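D-3-phosphoglycerate dehydrogenase-related protein (Vibrio cholerae, PDB 4S1V) probably catalyses NAD-dependent oxidation of a 2-hydroxyacid such as D-3-phosphoglycerate, as in D-isomer-specific 2-hydroxyacid dehydrogenases. Local coordinates at residues C[174-179]-C[194-199]. Numbering follows the deposited sequence.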
loop_
_atom_site.group_PDB
_atom_site.type_symbol
_atom_site.label_atom_id
_atom_site.label_comp_id
_atom_site.label_asym_id
_atom_site.label_seq_id
_atom_site.Cartn_x
_atom_site.Cartn_y
_atom_site.Cartn_z
ATOM N N LEU C 174 -25.485 19.695 15.955
ATOM C CA LEU C 174 -25.377 19.757 17.417
ATOM C C LEU C 174 -24.268 20.737 17.787
ATOM O O LEU C 174 -23.139 20.635 17.286
ATOM C CB LEU C 174 -25.073 18.374 17.994
ATOM C CG LEU C 174 -25.015 18.234 19.519
ATOM C CD1 LEU C 174 -26.394 18.404 20.161
ATOM C CD2 LEU C 174 -24.408 16.898 19.917
ATOM N N VAL C 175 -24.594 21.693 18.652
ATOM C CA VAL C 175 -23.679 22.796 18.936
ATOM C C VAL C 175 -23.248 22.829 20.401
ATOM O O VAL C 175 -24.066 22.677 21.309
ATOM C CB VAL C 175 -24.281 24.148 18.500
ATOM C CG1 VAL C 175 -23.383 25.309 18.887
ATOM C CG2 VAL C 175 -24.547 24.156 16.997
ATOM N N TRP C 176 -21.949 23.017 20.609
ATOM C CA TRP C 176 -21.392 23.252 21.937
ATOM C C TRP C 176 -20.546 24.504 21.946
ATOM O O TRP C 176 -20.029 24.937 20.908
ATOM C CB TRP C 176 -20.597 22.031 22.417
ATOM C CG TRP C 176 -20.051 22.209 23.811
ATOM C CD1 TRP C 176 -18.715 22.229 24.207
ATOM C CD2 TRP C 176 -20.816 22.462 25.042
ATOM N NE1 TRP C 176 -18.606 22.448 25.558
ATOM C CE2 TRP C 176 -19.827 22.598 26.120
ATOM C CE3 TRP C 176 -22.171 22.572 25.351
ATOM C CZ2 TRP C 176 -20.203 22.832 27.441
ATOM C CZ3 TRP C 176 -22.536 22.814 26.681
ATOM C CH2 TRP C 176 -21.574 22.940 27.700
ATOM N N GLY C 177 -20.430 25.123 23.117
ATOM C CA GLY C 177 -19.524 26.256 23.307
ATOM C C GLY C 177 -20.089 27.242 24.309
ATOM O O GLY C 177 -20.810 26.858 25.238
ATOM N N SER C 178 -19.767 28.514 24.113
ATOM C CA SER C 178 -20.315 29.592 24.936
ATOM C C SER C 178 -21.849 29.590 24.909
ATOM O O SER C 178 -22.471 28.994 24.019
ATOM C CB SER C 178 -19.810 30.929 24.414
ATOM O OG SER C 178 -20.425 31.207 23.171
ATOM N N GLU C 179 -22.454 30.256 25.888
ATOM C CA GLU C 179 -23.897 30.466 25.894
ATOM C C GLU C 179 -24.349 31.142 24.593
ATOM O O GLU C 179 -25.362 30.753 24.006
ATOM C CB GLU C 179 -24.316 31.303 27.113
ATOM C CG GLU C 179 -25.823 31.448 27.301
ATOM C CD GLU C 179 -26.469 32.397 26.307
ATOM O OE1 GLU C 179 -25.874 33.456 26.007
ATOM O OE2 GLU C 179 -27.580 32.082 25.818
ATOM N N ALA C 194 -26.397 19.536 25.796
ATOM C CA ALA C 194 -26.649 19.753 27.219
ATOM C C ALA C 194 -25.356 20.079 27.963
ATOM O O ALA C 194 -25.342 20.948 28.834
ATOM C CB ALA C 194 -27.310 18.523 27.832
ATOM N N ASP C 195 -24.290 19.356 27.623
ATOM C CA ASP C 195 -22.945 19.618 28.141
ATOM C C ASP C 195 -21.890 19.067 27.180
ATOM O O ASP C 195 -22.230 18.466 26.153
ATOM C CB ASP C 195 -22.760 19.057 29.565
ATOM C CG ASP C 195 -23.095 17.574 29.673
ATOM O OD1 ASP C 195 -22.775 16.797 28.745
ATOM O OD2 ASP C 195 -23.665 17.176 30.710
ATOM N N LYS C 196 -20.620 19.281 27.524
ATOM C CA LYS C 196 -19.482 18.831 26.719
ATOM C C LYS C 196 -19.486 17.308 26.575
ATOM O O LYS C 196 -19.208 16.783 25.487
ATOM C CB LYS C 196 -18.157 19.328 27.328
ATOM C CG LYS C 196 -16.915 18.950 26.530
ATOM C CD LYS C 196 -15.623 19.533 27.100
ATOM C CE LYS C 196 -15.166 18.823 28.363
ATOM N NZ LYS C 196 -13.699 18.985 28.565
ATOM N N ALA C 197 -19.805 16.611 27.670
ATOM C CA ALA C 197 -19.894 15.142 27.665
ATOM C C ALA C 197 -20.885 14.621 26.611
ATOM O O ALA C 197 -20.548 13.738 25.826
ATOM C CB ALA C 197 -20.231 14.608 29.052
ATOM N N GLU C 198 -22.090 15.189 26.567
ATOM C CA GLU C 198 -23.063 14.826 25.529
ATOM C C GLU C 198 -22.546 15.147 24.114
ATOM O O GLU C 198 -22.770 14.383 23.177
ATOM C CB GLU C 198 -24.412 15.521 25.780
ATOM C CG GLU C 198 -25.342 15.529 24.572
ATOM C CD GLU C 198 -26.729 16.071 24.872
ATOM O OE1 GLU C 198 -27.488 15.419 25.620
ATOM O OE2 GLU C 198 -27.075 17.141 24.335
ATOM N N PHE C 199 -21.859 16.278 23.973
ATOM C CA PHE C 199 -21.344 16.735 22.689
ATOM C C PHE C 199 -20.357 15.731 22.103
ATOM O O PHE C 199 -20.502 15.326 20.957
ATOM C CB PHE C 199 -20.720 18.135 22.832
ATOM C CG PHE C 199 -20.147 18.697 21.550
ATOM C CD1 PHE C 199 -20.976 19.036 20.481
ATOM C CD2 PHE C 199 -18.776 18.914 21.427
ATOM C CE1 PHE C 199 -20.441 19.568 19.314
ATOM C CE2 PHE C 199 -18.237 19.448 20.263
ATOM C CZ PHE C 199 -19.069 19.770 19.203
#
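In the Rossmann-type nucleotide-binding domain, strand 173-176 receives the start of helix 196-202 on one side of its sheet, chiefly through W176 and F199. A short turn leads from edge strand 191-192, which pairs with 173-176, into the helix. With CG anti to the backbone N (chi1 -178°), the W176 indole lies against the first turn: one face covers the D195-K196 peptide, K196 N lying 3.6 Å from W176 CZ2, while K196 CA sits over the five-membered ring, a CH-pi contact. W176 CZ3 approaches D195 CA at 3.5 Å. At the root of the indole, W176 CB rests over the face of the F199 ring, 3.6 Å from its centroid, and the two ring planes are inclined at 33°. L174 O meets the F199 ring at its edge, 3.5 Å from F199 CE1, and L174 CD2 adds an apolar contact. D195 is the N-cap, its OD1 accepting from E198 N (2.8 Å), and E198 OE2 takes A194 N from above the carboxylate plane. K196 NZ reaches away to a salt bridge with D224 OD2. No hydrogen bond joins the two segments; aromatic and apolar packing unites them, while the side-chain hydrogen bonds stay within 194-199.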